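Local coordinates for protein alanine racemase (Actinobacillus succinogenes, PDB 3C3K) that is of unknown function but has the two-lobed periplasmic binding protein-like fold, also found in the regulatory cores of LacI-type repressors, at residues 44-47 with 52-55; 58-61 with 67-70; 201-206 with 214-219. All coordinates share one frame; numbering follows the deposited sequence.

Interaction 1: 44-47 with 52-55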
# COMPACT_ATOMS: atom_id res chain seq x y z
N CYS B 44 2.41 9.16 10.60
CA CYS B 44 3.35 8.38 11.40
C CYS B 44 2.87 6.96 11.34
O CYS B 44 1.66 6.70 11.55
CB CYS B 44 3.37 8.82 12.84
SG CYS B 44 4.63 7.86 13.77
N ASN B 45 3.77 6.05 11.00
CA ASN B 45 3.43 4.65 10.89
C ASN B 45 3.63 4.06 12.25
O ASN B 45 4.67 3.45 12.55
CB ASN B 45 4.32 3.92 9.86
CG ASN B 45 3.85 2.52 9.64
OD1 ASN B 45 2.63 2.29 9.46
ND2 ASN B 45 4.78 1.54 9.70
N THR B 46 2.61 4.25 13.09
CA THR B 46 2.75 3.98 14.55
C THR B 46 2.57 2.50 14.82
O THR B 46 3.21 1.92 15.71
CB THR B 46 1.73 4.85 15.40
OG1 THR B 46 0.44 4.83 14.77
CG2 THR B 46 2.15 6.28 15.45
N GLU B 47 1.68 1.88 14.06
CA GLU B 47 1.38 0.43 14.26
C GLU B 47 1.07 0.04 15.69
O GLU B 47 1.57 -1.02 16.20
CB GLU B 47 2.55 -0.42 13.79
CG GLU B 47 2.99 -0.09 12.39
CD GLU B 47 4.02 -1.08 11.85
OE1 GLU B 47 5.24 -0.84 11.91
OE2 GLU B 47 3.59 -2.11 11.34
N ARG B 52 6.40 4.70 19.54
CA ARG B 52 6.22 5.51 18.33
C ARG B 52 5.16 6.59 18.50
O ARG B 52 5.34 7.72 18.11
CB ARG B 52 5.83 4.63 17.15
CG ARG B 52 6.96 3.98 16.51
CD ARG B 52 6.51 3.32 15.21
NE ARG B 52 7.51 2.37 14.75
CZ ARG B 52 7.30 1.36 13.91
NH1 ARG B 52 6.09 1.13 13.40
NH2 ARG B 52 8.32 0.57 13.58
N SER B 53 4.02 6.24 19.09
CA SER B 53 2.93 7.18 19.27
C SER B 53 3.33 8.34 20.14
O SER B 53 3.09 9.50 19.78
CB SER B 53 1.78 6.51 19.96
OG SER B 53 1.41 5.38 19.22
N ARG B 54 3.92 8.04 21.28
CA ARG B 54 4.34 9.08 22.20
C ARG B 54 5.28 10.05 21.51
O ARG B 54 5.23 11.29 21.71
CB ARG B 54 5.03 8.46 23.41
CG ARG B 54 4.03 7.94 24.39
CD ARG B 54 4.67 7.38 25.69
NE ARG B 54 3.55 7.08 26.57
CZ ARG B 54 3.47 6.07 27.44
NH1 ARG B 54 4.48 5.21 27.59
NH2 ARG B 54 2.35 5.93 28.16
N SER B 55 6.14 9.49 20.68
CA SER B 55 7.15 10.30 20.03
C SER B 55 6.54 11.24 18.99
O SER B 55 6.84 12.43 18.95
CB SER B 55 8.27 9.38 19.49
OG SER B 55 8.83 9.89 18.33

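Interaction 2: 58-61 with 67-70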
# COMPACT_ATOMS: atom_id res chain seq x y z
N THR B 58 4.86 14.57 20.20
CA THR B 58 5.57 15.80 20.50
C THR B 58 5.28 16.92 19.45
O THR B 58 5.46 18.09 19.75
CB THR B 58 7.08 15.63 20.61
OG1 THR B 58 7.57 15.14 19.38
CG2 THR B 58 7.46 14.58 21.65
N LEU B 59 4.80 16.57 18.26
CA LEU B 59 4.41 17.58 17.30
C LEU B 59 3.25 18.45 17.79
O LEU B 59 3.14 19.63 17.41
CB LEU B 59 4.03 16.95 15.96
CG LEU B 59 5.16 16.17 15.27
CD1 LEU B 59 4.59 15.29 14.21
CD2 LEU B 59 6.14 17.15 14.70
N LEU B 60 2.36 17.85 18.60
CA LEU B 60 1.20 18.55 19.11
C LEU B 60 1.67 19.53 20.14
O LEU B 60 1.42 20.73 20.01
CB LEU B 60 0.19 17.58 19.76
CG LEU B 60 -1.15 17.22 19.12
CD1 LEU B 60 -2.00 16.58 20.19
CD2 LEU B 60 -1.90 18.43 18.50
N SER B 61 2.37 19.02 21.16
CA SER B 61 3.03 19.88 22.16
C SER B 61 3.91 20.94 21.49
O SER B 61 3.83 22.12 21.83
CB SER B 61 3.91 19.04 23.09
OG SER B 61 5.10 18.61 22.42
N GLY B 67 -3.97 18.90 15.31
CA GLY B 67 -4.94 17.85 15.69
C GLY B 67 -4.44 16.50 15.21
O GLY B 67 -3.54 16.43 14.37
N VAL B 68 -4.97 15.42 15.78
CA VAL B 68 -4.55 14.06 15.44
C VAL B 68 -5.74 13.14 15.05
O VAL B 68 -6.78 13.15 15.69
CB VAL B 68 -3.60 13.50 16.58
CG1 VAL B 68 -4.18 13.74 17.89
CG2 VAL B 68 -3.29 11.97 16.42
N ILE B 69 -5.60 12.41 13.93
CA ILE B 69 -6.50 11.29 13.57
C ILE B 69 -5.70 10.04 13.75
O ILE B 69 -4.57 9.98 13.29
CB ILE B 69 -6.99 11.41 12.13
CG1 ILE B 69 -7.77 12.70 12.01
CG2 ILE B 69 -7.91 10.18 11.74
CD1 ILE B 69 -8.09 13.09 10.53
N THR B 70 -6.21 9.13 14.55
CA THR B 70 -5.53 7.87 14.84
C THR B 70 -6.32 6.66 14.27
O THR B 70 -7.54 6.63 14.31
CB THR B 70 -5.23 7.69 16.37
OG1 THR B 70 -4.40 6.51 16.51
CG2 THR B 70 -6.53 7.58 17.23

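Interaction 3: 201-206 with 214-219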
# COMPACT_ATOMS: atom_id res chain seq x y z
N GLN B 201 -4.44 -18.25 -3.29
CA GLN B 201 -3.22 -18.88 -3.77
C GLN B 201 -2.90 -20.26 -3.16
O GLN B 201 -2.60 -21.22 -3.89
CB GLN B 201 -2.02 -17.98 -3.56
CG GLN B 201 -0.82 -18.60 -4.26
CD GLN B 201 0.33 -17.67 -4.47
OE1 GLN B 201 1.43 -17.91 -3.96
NE2 GLN B 201 0.12 -16.67 -5.32
N ALA B 202 -2.96 -20.41 -1.85
CA ALA B 202 -2.70 -21.74 -1.25
C ALA B 202 -3.75 -22.77 -1.65
O ALA B 202 -3.47 -23.97 -1.88
CB ALA B 202 -2.71 -21.61 0.27
N LEU B 203 -4.98 -22.34 -1.72
CA LEU B 203 -6.08 -23.22 -2.09
C LEU B 203 -5.87 -23.81 -3.52
O LEU B 203 -5.98 -25.04 -3.75
CB LEU B 203 -7.40 -22.45 -1.99
CG LEU B 203 -7.96 -22.30 -0.55
CD1 LEU B 203 -9.19 -21.50 -0.61
CD2 LEU B 203 -8.28 -23.66 0.12
N THR B 204 -5.57 -22.92 -4.46
CA THR B 204 -5.25 -23.26 -5.85
C THR B 204 -4.04 -24.17 -5.99
O THR B 204 -4.05 -25.13 -6.79
CB THR B 204 -5.00 -22.00 -6.66
OG1 THR B 204 -6.16 -21.16 -6.53
CG2 THR B 204 -4.75 -22.32 -8.09
N GLU B 205 -3.00 -23.88 -5.23
CA GLU B 205 -1.80 -24.71 -5.30
C GLU B 205 -2.04 -26.05 -4.64
O GLU B 205 -1.31 -27.00 -4.85
CB GLU B 205 -0.64 -24.01 -4.63
CG GLU B 205 -0.13 -22.83 -5.42
CD GLU B 205 0.94 -22.06 -4.66
OE1 GLU B 205 1.22 -22.41 -3.50
OE2 GLU B 205 1.51 -21.12 -5.24
N SER B 206 -3.08 -26.14 -3.82
CA SER B 206 -3.40 -27.37 -3.12
C SER B 206 -4.39 -28.16 -3.98
O SER B 206 -4.77 -29.25 -3.64
CB SER B 206 -4.00 -27.05 -1.75
OG SER B 206 -2.99 -26.68 -0.79
N VAL B 214 -13.85 -25.03 -1.45
CA VAL B 214 -13.61 -24.08 -0.37
C VAL B 214 -13.90 -22.65 -0.91
O VAL B 214 -13.29 -22.17 -1.87
CB VAL B 214 -12.21 -24.14 0.16
CG1 VAL B 214 -12.00 -23.14 1.33
CG2 VAL B 214 -11.78 -25.60 0.62
N ALA B 215 -14.87 -22.00 -0.29
CA ALA B 215 -15.27 -20.64 -0.58
C ALA B 215 -14.27 -19.73 0.17
O ALA B 215 -13.76 -20.13 1.21
CB ALA B 215 -16.62 -20.43 -0.02
N VAL B 216 -14.01 -18.53 -0.34
CA VAL B 216 -13.16 -17.51 0.34
C VAL B 216 -13.90 -16.19 0.39
O VAL B 216 -14.49 -15.77 -0.61
CB VAL B 216 -11.78 -17.32 -0.37
CG1 VAL B 216 -10.88 -16.33 0.43
CG2 VAL B 216 -11.04 -18.66 -0.57
N VAL B 217 -13.87 -15.52 1.55
CA VAL B 217 -14.40 -14.18 1.73
C VAL B 217 -13.31 -13.35 2.41
O VAL B 217 -12.60 -13.82 3.32
CB VAL B 217 -15.73 -14.16 2.55
CG1 VAL B 217 -16.20 -12.69 2.88
CG2 VAL B 217 -16.80 -14.95 1.82
N GLY B 218 -13.12 -12.14 1.91
CA GLY B 218 -12.16 -11.20 2.53
C GLY B 218 -12.79 -10.03 3.30
O GLY B 218 -13.90 -10.12 3.82
N PHE B 219 -12.04 -8.94 3.44
CA PHE B 219 -12.54 -7.78 4.19
C PHE B 219 -11.86 -6.50 3.71
O PHE B 219 -10.65 -6.47 3.54
CB PHE B 219 -12.37 -7.99 5.68
CG PHE B 219 -13.48 -7.41 6.53
CD1 PHE B 219 -13.58 -6.04 6.71
CD2 PHE B 219 -14.40 -8.23 7.16
CE1 PHE B 219 -14.60 -5.48 7.50
CE2 PHE B 219 -15.46 -7.68 7.96
CZ PHE B 219 -15.53 -6.27 8.13

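Interaction 1: 44-47 with 52-55
Arg52 reaches from helix 50-56 back to Asn45 and Glu47, around the C-terminal part of strand 39-45, and one of its nitrogens serves two acceptors. Its NH1 lies 2.6 Å from Glu47 OE1 in a salt bridge whose N-H points almost straight at the oxygen (162°). The carboxylate comes to the edge of the guanidinium, the two planes are nearly coplanar, and OE1 offers its anti lone pair, the one facing away from OE2. The second acceptor is the backbone oxygen Asn45 O, 2.8 Å from NH1, but that bond is weak and bent and approaches the guanidinium obliquely. Arg52 can span the gap because its chain is extended from CG to NE, which lays CD 3.2 Å from Asn45 O and also near Thr46 O. On the next residue of the helix, Ser53 OG touches Thr46 CB and CG2, each at 3.9 Å.

The next shell fixes these groups. Asn45 is the centre of an inverse gamma turn; its OD1 takes the N-H of Ile18, while its ND2 is held by Glu31 of the second subunit. Thr46 OG1 bonds to Val15 O on the neighbouring strand, and Ser53 OG to Glu76 and to Asp49 O. Arg52 NE forms a salt bridge with Glu35 of the second subunit.

Glutamates of both chains thus gather round a single guanidinium. Such an environment probably favours the ionised form of the glutamates, fixes the orientation of the guanidinium and ties the strand-to-helix turn electrostatically to the dimer interface.

Interaction 2: 58-61 with 67-70
Leu60 of the short helix 58-61 reaches Gly67 and Val68, on the segment that carries strand 68-70, on the return leg of a beta-alpha-beta crossover in a Rossmann-like parallel sheet. The chain leaves strand 39-45, runs through helices 50-56 and 58-61, and re-enters on the far side of strand 9-15, which lies between the two strands in the sheet.

The side of the helix that faces the sheet rests on one leucine. Leu60 has chi1 at -108°, off a staggered position, and splays its two methyls over consecutive residues: CD1 toward Val68 CG1 at 4.3 Å, CD2 toward the backbone of Gly67. Val65 and Phe87 also pack against Leu60, while Val68 meets Met14 and Trp89 on the strands beside it. Even so, the two segments bury just 98 Å² between them, and no hydrogen bond links them.

The outer side of the helix behaves differently. Thr58 and Ser61 are exposed; Ser61 OG donates to Thr58 O at 2.7 Å, tilted 27° from the carbonyl plane. Thr58 OG1 bonds back to Ser55 O of the preceding helix.

On the buried side, by contrast, the amide Gly67 N has no hydrogen-bond partner in the model; Leu60 CD2, a methyl, lies 3.8 Å from it.

Interaction 3: 201-206 with 214-219
In the beta-alpha-beta unit formed by strand 187-190, helix 193-205 and strand 215-217, Leu203 near the end of the helix fastens it to the strand that follows. Strand 215-217 is an outermost strand of the four-stranded parallel sheet within this chain. Leu203 sets both methyls against Val214, crossing it at about a right angle, with CD1 3.8 Å and CD2 3.9 Å from Val214 CG1. Toward Val216 it comes tip to tip: Leu203 CD1 lies 3.4 Å from Val216 CG2, closer than the usual van der Waals contact. Leu203 CG lies anti to the carbonyl carbon (chi1 -80°), with CD1 trans at chi2 (178°), which brings it to both valines while CD2 stays on Val214.

Val214, just before the strand, and Val216 within it point to the same side; between them Ala215 points away from the helix, toward Leu119 of helix 108-121. Leu208 and Ile210, from the connecting loop, also pack on Leu203. Ser206 OG donates to Ala202 O, 3.0 Å away.

The result is an apolar seam between a helix and the sheet, with helices on both faces of the sheet: the layered alpha/beta/alpha architecture of a periplasmic binding protein-like lobe.

Overall arrangement
The three contacts illustrate one principle, a helix held to its parallel sheet, in both lobes. Interactions 1 and 2 belong to the same lobe and the same sheet: their centres are 10 Å apart, helices 50-56 and 58-61 follow directly in sequence, and both contacts lie by the second subunit. Interaction 3 belongs to the four-stranded parallel sheet, across the chain's centre, with its centre 34 Å from interaction 1 and 40 Å from interaction 2; the nearest atoms are about 17 and 16 Å away. Polar bonding dominates interaction 1, whereas leucines carry the others. In this family the ligand cleft lies between the lobes; no ligand site is defined for these contacts.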